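Local coordinates for hypothetical protein (PDB 2P4G) that probably acts as an NADP-dependent reductase of the 5-amino-6-(5-phosphoribosylamino)uracil reductase kind in riboflavin biosynthesis, at residues 18-23 with 68-72; 140-144 with 173-179. All coordinates share one frame; numbering follows the deposited sequence. Where two conformers were deposited one is given.

In the fold
Contacts 1 and 2 involve helices placed at different parts of one mixed sheet. Contact 1 closes in sequence before contact 2 opens; their centres lie about 27 Å apart, on opposite sides of the chain's centre, and their nearest atoms stay about 13 Å from each other. The sheet is the common element. Contact 1 sets helix 18-23 against residues 68-72 of helix 60-72, which rests on strands 35-43 and 190-195. Contact 2 lays helix 175-184 against strand 139-143, the neighbour of strand 166-169, which is outermost within this chain. Strand 190-195 is thus met by both regions: helix 60-72 packs on it and helix 175-184 leads into it.

Contact 1: residues 18-23 with 68-72. With EDO (1,2-ethanediol), chain G.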
ATOM      1  N   THR A  18     -14.972   4.972 -15.518  1.00 81.13           N
ATOM      2  CA  THR A  18     -13.704   4.406 -15.902  1.00 79.49           C
ATOM      3  C   THR A  18     -13.123   5.164 -17.085  1.00 77.79           C
ATOM      4  O   THR A  18     -11.914   5.288 -17.216  1.00 77.35           O
ATOM      5  CB  THR A  18     -13.827   2.908 -16.237  1.00 76.96           C
ATOM      6  OG1 THR A  18     -14.781   2.709 -17.282  1.00 76.83           O
ATOM      7  CG2 THR A  18     -14.262   2.141 -15.027  1.00 77.77           C
ATOM      8  N   GLU A  19     -13.988   5.666 -17.946  1.00 77.47           N
ATOM      9  CA  GLU A  19     -13.547   6.461 -19.079  1.00 80.20           C
ATOM     10  C   GLU A  19     -12.888   7.766 -18.606  1.00 80.64           C
ATOM     11  O   GLU A  19     -11.932   8.248 -19.211  1.00 81.80           O
ATOM     12  CB  GLU A  19     -14.728   6.756 -20.015  1.00 80.40           C
ATOM     13  CG  GLU A  19     -14.309   7.246 -21.372  1.00 81.11           C
ATOM     14  CD  GLU A  19     -15.487   7.491 -22.294  1.00 88.68           C
ATOM     15  OE1 GLU A  19     -16.317   8.389 -22.005  1.00 83.35           O
ATOM     16  OE2 GLU A  19     -15.570   6.789 -23.326  1.00 95.76           O
ATOM     17  N   GLN A  20     -13.386   8.326 -17.513  1.00 80.54           N
ATOM     18  CA  GLN A  20     -12.761   9.508 -16.943  1.00 81.72           C
ATOM     19  C   GLN A  20     -11.382   9.176 -16.423  1.00 79.94           C
ATOM     20  O   GLN A  20     -10.410   9.833 -16.760  1.00 82.38           O
ATOM     21  CB  GLN A  20     -13.628  10.095 -15.833  1.00 82.95           C
ATOM     22  CG  GLN A  20     -14.948  10.670 -16.356  1.00 88.70           C
ATOM     23  CD  GLN A  20     -15.837  11.168 -15.240  1.00 99.64           C
ATOM     24  OE1 GLN A  20     -15.355  11.474 -14.137  1.00112.35           O
ATOM     25  NE2 GLN A  20     -17.138  11.263 -15.511  1.00100.13           N
ATOM     26  N   ILE A  21     -11.308   8.133 -15.616  1.00 77.63           N
ATOM     27  CA  ILE A  21     -10.068   7.713 -14.999  1.00 76.26           C
ATOM     28  C   ILE A  21      -8.980   7.556 -16.035  1.00 74.35           C
ATOM     29  O   ILE A  21      -7.868   8.003 -15.818  1.00 74.98           O
ATOM     30  CB  ILE A  21     -10.257   6.384 -14.253  1.00 76.81           C
ATOM     31  CG1 ILE A  21     -11.213   6.583 -13.078  1.00 81.46           C
ATOM     32  CG2 ILE A  21      -8.939   5.870 -13.741  1.00 79.57           C
ATOM     33  CD1 ILE A  21     -11.775   5.311 -12.490  1.00 81.75           C
ATOM     34  N   VAL A  22      -9.312   6.920 -17.161  1.00 72.06           N
ATOM     35  CA  VAL A  22      -8.352   6.641 -18.222  1.00 69.51           C
ATOM     36  C   VAL A  22      -8.081   7.855 -19.120  1.00 70.90           C
ATOM     37  O   VAL A  22      -6.942   8.099 -19.500  1.00 69.54           O
ATOM     38  CB  VAL A  22      -8.785   5.423 -19.096  1.00 69.48           C
ATOM     39  CG1 VAL A  22      -7.877   5.274 -20.309  1.00 65.66           C
ATOM     40  CG2 VAL A  22      -8.776   4.131 -18.283  1.00 63.39           C
ATOM     41  N   TYR A  23      -9.111   8.628 -19.454  1.00 71.68           N
ATOM     42  CA  TYR A  23      -8.973   9.623 -20.500  1.00 71.83           C
ATOM     43  C   TYR A  23      -9.026  11.082 -20.037  1.00 73.07           C
ATOM     44  O   TYR A  23      -8.601  11.985 -20.780  1.00 71.93           O
ATOM     45  CB  TYR A  23     -10.061   9.395 -21.564  1.00 71.77           C
ATOM     46  CG  TYR A  23      -9.898   8.106 -22.327  1.00 73.16           C
ATOM     47  CD1 TYR A  23      -8.980   8.007 -23.365  1.00 68.44           C
ATOM     48  CD2 TYR A  23     -10.675   6.980 -22.023  1.00 72.36           C
ATOM     49  CE1 TYR A  23      -8.833   6.822 -24.082  1.00 72.89           C
ATOM     50  CE2 TYR A  23     -10.535   5.797 -22.733  1.00 72.00           C
ATOM     51  CZ  TYR A  23      -9.611   5.721 -23.762  1.00 73.92           C
ATOM     52  OH  TYR A  23      -9.461   4.552 -24.481  1.00 72.85           O
ATOM     53  N   GLN A  68     -11.022  -0.785 -19.971  1.00 74.85           N
ATOM     54  CA  GLN A  68     -10.980   0.614 -20.447  1.00 75.10           C
ATOM     55  C   GLN A  68      -9.548   0.988 -20.851  1.00 71.41           C
ATOM     56  O   GLN A  68      -9.331   1.575 -21.905  1.00 70.01           O
ATOM     57  CB  GLN A  68     -11.505   1.576 -19.366  1.00 74.50           C
ATOM     58  CG  GLN A  68     -11.817   2.957 -19.855  1.00 77.92           C
ATOM     59  CD  GLN A  68     -13.143   3.016 -20.582  1.00 78.14           C
ATOM     60  OE1 GLN A  68     -13.200   2.948 -21.811  1.00 71.65           O
ATOM     61  NE2 GLN A  68     -14.220   3.111 -19.823  1.00 77.80           N
ATOM     62  N   LEU A  69      -8.580   0.613 -20.021  1.00 70.75           N
ATOM     63  CA  LEU A  69      -7.164   0.939 -20.276  1.00 70.71           C
ATOM     64  C   LEU A  69      -6.618   0.144 -21.454  1.00 69.81           C
ATOM     65  O   LEU A  69      -5.860   0.664 -22.269  1.00 69.51           O
ATOM     66  CB  LEU A  69      -6.296   0.729 -19.018  1.00 71.23           C
ATOM     67  CG  LEU A  69      -4.848   1.273 -19.111  1.00 73.34           C
ATOM     68  CD1 LEU A  69      -4.766   2.783 -19.377  1.00 63.10           C
ATOM     69  CD2 LEU A  69      -4.036   0.915 -17.885  1.00 67.53           C
ATOM     70  N   ARG A  70      -7.065  -1.093 -21.573  1.00 68.46           N
ATOM     71  CA  ARG A  70      -6.819  -1.879 -22.776  1.00 71.37           C
ATOM     72  C   ARG A  70      -7.370  -1.241 -24.046  1.00 69.79           C
ATOM     73  O   ARG A  70      -6.752  -1.348 -25.100  1.00 71.84           O
ATOM     74  CB  ARG A  70      -7.370  -3.305 -22.624  1.00 72.46           C
ATOM     75  CG  ARG A  70      -6.495  -4.176 -21.736  1.00 71.51           C
ATOM     76  CD  ARG A  70      -6.990  -5.615 -21.668  1.00 73.56           C
ATOM     77  NE  ARG A  70      -5.938  -6.453 -21.099  1.00 77.39           N
ATOM     78  CZ  ARG A  70      -5.806  -7.758 -21.315  1.00 76.85           C
ATOM     79  NH1 ARG A  70      -6.676  -8.417 -22.065  1.00 79.01           N
ATOM     80  NH2 ARG A  70      -4.784  -8.401 -20.778  1.00 75.66           N
ATOM     81  N   GLY A  71      -8.516  -0.576 -23.941  1.00 67.94           N
ATOM     82  CA  GLY A  71      -9.084   0.154 -25.051  1.00 68.21           C
ATOM     83  C   GLY A  71      -8.284   1.377 -25.437  1.00 68.23           C
ATOM     84  O   GLY A  71      -8.372   1.839 -26.572  1.00 69.56           O
ATOM     85  N   TRP A  72      -7.548   1.912 -24.473  1.00 68.17           N
ATOM     86  CA  TRP A  72      -6.629   3.045 -24.656  1.00 67.56           C
ATOM     87  C   TRP A  72      -5.313   2.601 -25.289  1.00 68.25           C
ATOM     88  O   TRP A  72      -4.703   3.364 -26.019  1.00 69.80           O
ATOM     89  CB  TRP A  72      -6.357   3.690 -23.277  1.00 66.21           C
ATOM     90  CG  TRP A  72      -5.152   4.563 -23.169  1.00 63.04           C
ATOM     91  CD1 TRP A  72      -5.114   5.921 -23.307  1.00 65.49           C
ATOM     92  CD2 TRP A  72      -3.813   4.154 -22.849  1.00 64.42           C
ATOM     93  NE1 TRP A  72      -3.831   6.383 -23.110  1.00 64.26           N
ATOM     94  CE2 TRP A  72      -3.015   5.316 -22.827  1.00 68.88           C
ATOM     95  CE3 TRP A  72      -3.208   2.911 -22.575  1.00 67.49           C
ATOM     96  CZ2 TRP A  72      -1.643   5.276 -22.552  1.00 66.03           C
ATOM     97  CZ3 TRP A  72      -1.855   2.868 -22.319  1.00 64.17           C
ATOM     98  CH2 TRP A  72      -1.083   4.045 -22.310  1.00 69.67           C
TER
HETATM   99  C1  EDO G 275      -8.114 -12.032 -22.233  1.00 77.99           C
HETATM  100  O1  EDO G 275      -9.351 -12.449 -21.646  1.00 74.73           O
HETATM  101  C2  EDO G 275      -6.957 -11.669 -21.260  1.00 72.69           C
HETATM  102  O2  EDO G 275      -5.727 -11.187 -21.945  1.00 62.47           O
HETATM  103  O   HOH W   1     -10.833   2.662 -23.516  1.00 57.14           O
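A knob-into-hole helix pair joins the N-terminal helix 18-23 to residues 68-72 of helix 60-72: the side chain of Gln68 sits among Thr18, Glu19, Val22 and Tyr23. The short axes cross at -43°, 9.6 Å apart. Bent at chi2 (78°), Gln68 turns its amide back over the first turn of the partner, where NE2 donates to Thr18 OG1 at 2.6 Å, with the hydroxyl close to the amide plane. On its way there the chain passes Val22, whose CG2 lies 3.6 Å from Gln68 CG. The other amide atom works through water: one molecule accepts from Tyr23 OH and donates to both Gln68 O and, at 2.9 Å, Gln68 OE1. Beside these polar bonds, Val22 CG1 packs 3.7 Å from Trp72 CB. Trp72 presents its edge to the face of Tyr23 in an offset edge-to-face pair, planes at 62°, and Arg37 makes a cation-pi contact with the indole while also bonding Val22 O. The modelled amide is engaged at both ends, NE2 by Thr18 OG1 and OE1 by the water, so polar bonds link the helices beside the apolar contact of Val22 with Leu69 and Trp72.

Contact 2: residues 140-144 with 173-179; sequences VITQQ and TNPLKIA
Two backbone carbonyls grip Gln143 NE2 at the end of strand 139-143: Thr173 O, 2.9 Å away in a weak, bent bond (N-H...O angle 127°), and Pro170 O, which also accepts from Thr173 OG1. The amide reaches them because the side chain runs out nearly straight, with CG anti to the backbone N (chi1 -168°) and the chain extended beyond it. It thereby ties the strand to the segment leading into helix 175-184, where Thr173 OG1 donates to the same Pro170 carbonyl. One residue further on, Asn174 is the N-cap of the helix; its OD1 takes a weak capping bond from Leu176 N.

Two residues back along the strand the contact becomes apolar. Ile141 is directed at the helix. Its CG2 lies 3.8 Å from Pro175 O, a carbonyl already engaged by Ala179 N, and also meets Ile178 CG2 at 4.0 Å. Its CG1 lies 4.0 Å from the methyl CB of Ala179. Leu115 of the neighbouring strand 111-115 touches both Ile141 and Ala179, so the helix spans more than one strand. The axes of the segments 140-143 and 175-179 approach to 8.6 Å at 142°. Helix 175-184 forms the connection of a beta-alpha-beta crossover, carrying the polypeptide from strand 166-169, outermost within this chain, past three intervening strands to the parallel strand 190-195, as befits the alpha/beta domain of the dihydrofolate reductase-like clan.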
ATOM      1  N   VAL A 140       6.039 -12.621 -27.989  1.00 71.08           N
ATOM      2  CA  VAL A 140       6.806 -13.153 -26.872  1.00 70.93           C
ATOM      3  C   VAL A 140       8.193 -12.525 -26.872  1.00 72.61           C
ATOM      4  O   VAL A 140       8.857 -12.477 -27.908  1.00 73.42           O
ATOM      5  CB  VAL A 140       6.895 -14.684 -26.907  1.00 70.35           C
ATOM      6  CG1 VAL A 140       7.798 -15.210 -25.736  1.00 65.87           C
ATOM      7  CG2 VAL A 140       5.495 -15.254 -26.831  1.00 65.46           C
ATOM      8  N   ILE A 141       8.596 -12.009 -25.712  1.00 72.86           N
ATOM      9  CA  ILE A 141       9.914 -11.407 -25.537  1.00 71.90           C
ATOM     10  C   ILE A 141      10.672 -12.236 -24.483  1.00 71.82           C
ATOM     11  O   ILE A 141      10.258 -12.327 -23.336  1.00 70.38           O
ATOM     12  CB  ILE A 141       9.850  -9.923 -25.064  1.00 71.39           C
ATOM     13  CG1 ILE A 141       8.922  -9.072 -25.953  1.00 71.39           C
ATOM     14  CG2 ILE A 141      11.274  -9.328 -24.957  1.00 64.47           C
ATOM     15  CD1 ILE A 141       9.409  -8.820 -27.328  1.00 71.46           C
ATOM     16  N   THR A 142      11.784 -12.825 -24.897  1.00 72.62           N
ATOM     17  CA  THR A 142      12.604 -13.642 -24.040  1.00 72.42           C
ATOM     18  C   THR A 142      14.076 -13.208 -24.149  1.00 73.90           C
ATOM     19  O   THR A 142      14.395 -12.161 -24.721  1.00 75.49           O
ATOM     20  CB  THR A 142      12.406 -15.129 -24.401  1.00 72.13           C
ATOM     21  OG1 THR A 142      13.153 -15.943 -23.492  1.00 68.72           O
ATOM     22  CG2 THR A 142      12.834 -15.413 -25.823  1.00 66.45           C
ATOM     23  N   GLN A 143      14.971 -14.009 -23.598  1.00 74.26           N
ATOM     24  CA  GLN A 143      16.382 -13.681 -23.573  1.00 74.90           C
ATOM     25  C   GLN A 143      17.177 -14.944 -23.840  1.00 75.82           C
ATOM     26  O   GLN A 143      16.775 -16.008 -23.429  1.00 78.13           O
ATOM     27  CB  GLN A 143      16.708 -13.112 -22.194  1.00 74.89           C
ATOM     28  CG  GLN A 143      18.050 -12.450 -22.075  1.00 78.59           C
ATOM     29  CD  GLN A 143      18.105 -11.404 -20.960  1.00 87.06           C
ATOM     30  OE1 GLN A 143      17.354 -11.456 -19.971  1.00 83.53           O
ATOM     31  NE2 GLN A 143      19.008 -10.444 -21.120  1.00 95.45           N
ATOM     32  N   GLN A 144      18.290 -14.851 -24.546  1.00 78.10           N
ATOM     33  CA  GLN A 144      19.149 -16.016 -24.709  1.00 79.53           C
ATOM     34  C   GLN A 144      19.670 -16.369 -23.334  1.00 81.37           C
ATOM     35  O   GLN A 144      20.333 -15.540 -22.714  1.00 81.22           O
ATOM     36  CB  GLN A 144      20.320 -15.719 -25.633  1.00 79.59           C
ATOM     37  CG  GLN A 144      21.155 -16.943 -25.995  1.00 81.43           C
ATOM     38  CD  GLN A 144      20.535 -17.779 -27.105  1.00 85.01           C
ATOM     39  OE1 GLN A 144      20.065 -17.249 -28.116  1.00 87.21           O
ATOM     40  NE2 GLN A 144      20.541 -19.097 -26.926  1.00 87.30           N
ATOM     41  N   THR A 173      21.195  -7.578 -22.400  1.00 96.28           N
ATOM     42  CA  THR A 173      20.153  -6.551 -22.508  1.00 94.43           C
ATOM     43  C   THR A 173      19.029  -6.622 -21.462  1.00 94.08           C
ATOM     44  O   THR A 173      18.888  -7.602 -20.729  1.00 94.31           O
ATOM     45  CB  THR A 173      19.496  -6.642 -23.892  1.00 94.79           C
ATOM     46  OG1 THR A 173      18.993  -7.971 -24.078  1.00 96.00           O
ATOM     47  CG2 THR A 173      20.493  -6.320 -24.995  1.00 87.81           C
ATOM     48  N   ASN A 174      18.227  -5.562 -21.416  1.00 93.07           N
ATOM     49  CA  ASN A 174      17.056  -5.491 -20.554  1.00 93.23           C
ATOM     50  C   ASN A 174      15.802  -5.818 -21.376  1.00 92.62           C
ATOM     51  O   ASN A 174      15.509  -5.123 -22.338  1.00 92.61           O
ATOM     52  CB  ASN A 174      16.945  -4.088 -19.948  1.00 93.19           C
ATOM     53  CG  ASN A 174      15.859  -3.978 -18.891  1.00 94.23           C
ATOM     54  OD1 ASN A 174      14.815  -4.635 -18.957  1.00103.45           O
ATOM     55  ND2 ASN A 174      16.096  -3.128 -17.910  1.00 95.33           N
ATOM     56  N   PRO A 175      15.047  -6.857 -20.987  1.00 92.20           N
ATOM     57  CA  PRO A 175      13.895  -7.308 -21.781  1.00 91.27           C
ATOM     58  C   PRO A 175      12.757  -6.289 -21.913  1.00 87.90           C
ATOM     59  O   PRO A 175      12.115  -6.249 -22.947  1.00 88.86           O
ATOM     60  CB  PRO A 175      13.395  -8.529 -21.002  1.00 93.24           C
ATOM     61  CG  PRO A 175      13.831  -8.276 -19.601  1.00 94.85           C
ATOM     62  CD  PRO A 175      15.193  -7.658 -19.759  1.00 93.08           C
ATOM     63  N   LEU A 176      12.494  -5.498 -20.875  1.00 85.25           N
ATOM     64  CA  LEU A 176      11.520  -4.399 -20.961  1.00 83.54           C
ATOM     65  C   LEU A 176      11.932  -3.330 -21.969  1.00 81.80           C
ATOM     66  O   LEU A 176      11.104  -2.877 -22.743  1.00 83.88           O
ATOM     67  CB  LEU A 176      11.286  -3.727 -19.607  1.00 81.16           C
ATOM     68  CG  LEU A 176      10.033  -4.153 -18.858  1.00 89.00           C
ATOM     69  CD1 LEU A 176       9.940  -3.414 -17.528  1.00 89.84           C
ATOM     70  CD2 LEU A 176       8.782  -3.901 -19.705  1.00 89.52           C
ATOM     71  N   LYS A 177      13.190  -2.910 -21.930  1.00 80.59           N
ATOM     72  CA  LYS A 177      13.734  -1.962 -22.906  0.50 80.37           C
ATOM     73  C   LYS A 177      13.531  -2.523 -24.307  1.00 80.42           C
ATOM     74  O   LYS A 177      13.130  -1.813 -25.235  1.00 79.06           O
ATOM     75  CB  LYS A 177      15.225  -1.724 -22.628  0.50 79.29           C
ATOM     76  CG  LYS A 177      16.081  -1.259 -23.813  0.50 83.00           C
ATOM     77  CD  LYS A 177      15.861   0.211 -24.169  0.50 83.48           C
ATOM     78  CE  LYS A 177      17.053   0.783 -24.914  0.50 79.10           C
ATOM     79  NZ  LYS A 177      16.878   2.233 -25.180  0.50 80.51           N
ATOM     80  N   ILE A 178      13.823  -3.814 -24.444  1.00 79.69           N
ATOM     81  CA  ILE A 178      13.696  -4.512 -25.710  1.00 78.77           C
ATOM     82  C   ILE A 178      12.237  -4.527 -26.175  1.00 78.47           C
ATOM     83  O   ILE A 178      11.941  -4.244 -27.335  1.00 79.80           O
ATOM     84  CB  ILE A 178      14.218  -5.961 -25.589  1.00 78.52           C
ATOM     85  CG1 ILE A 178      15.745  -5.961 -25.428  1.00 77.08           C
ATOM     86  CG2 ILE A 178      13.790  -6.805 -26.823  1.00 83.22           C
ATOM     87  CD1 ILE A 178      16.487  -5.748 -26.703  1.00 71.19           C
ATOM     88  N   ALA A 179      11.332  -4.865 -25.269  1.00 76.76           N
ATOM     89  CA  ALA A 179       9.919  -4.909 -25.601  1.00 77.61           C
ATOM     90  C   ALA A 179       9.472  -3.525 -26.032  1.00 76.75           C
ATOM     91  O   ALA A 179       8.788  -3.377 -27.035  1.00 76.24           O
ATOM     92  CB  ALA A 179       9.102  -5.374 -24.410  1.00 74.71           C
TER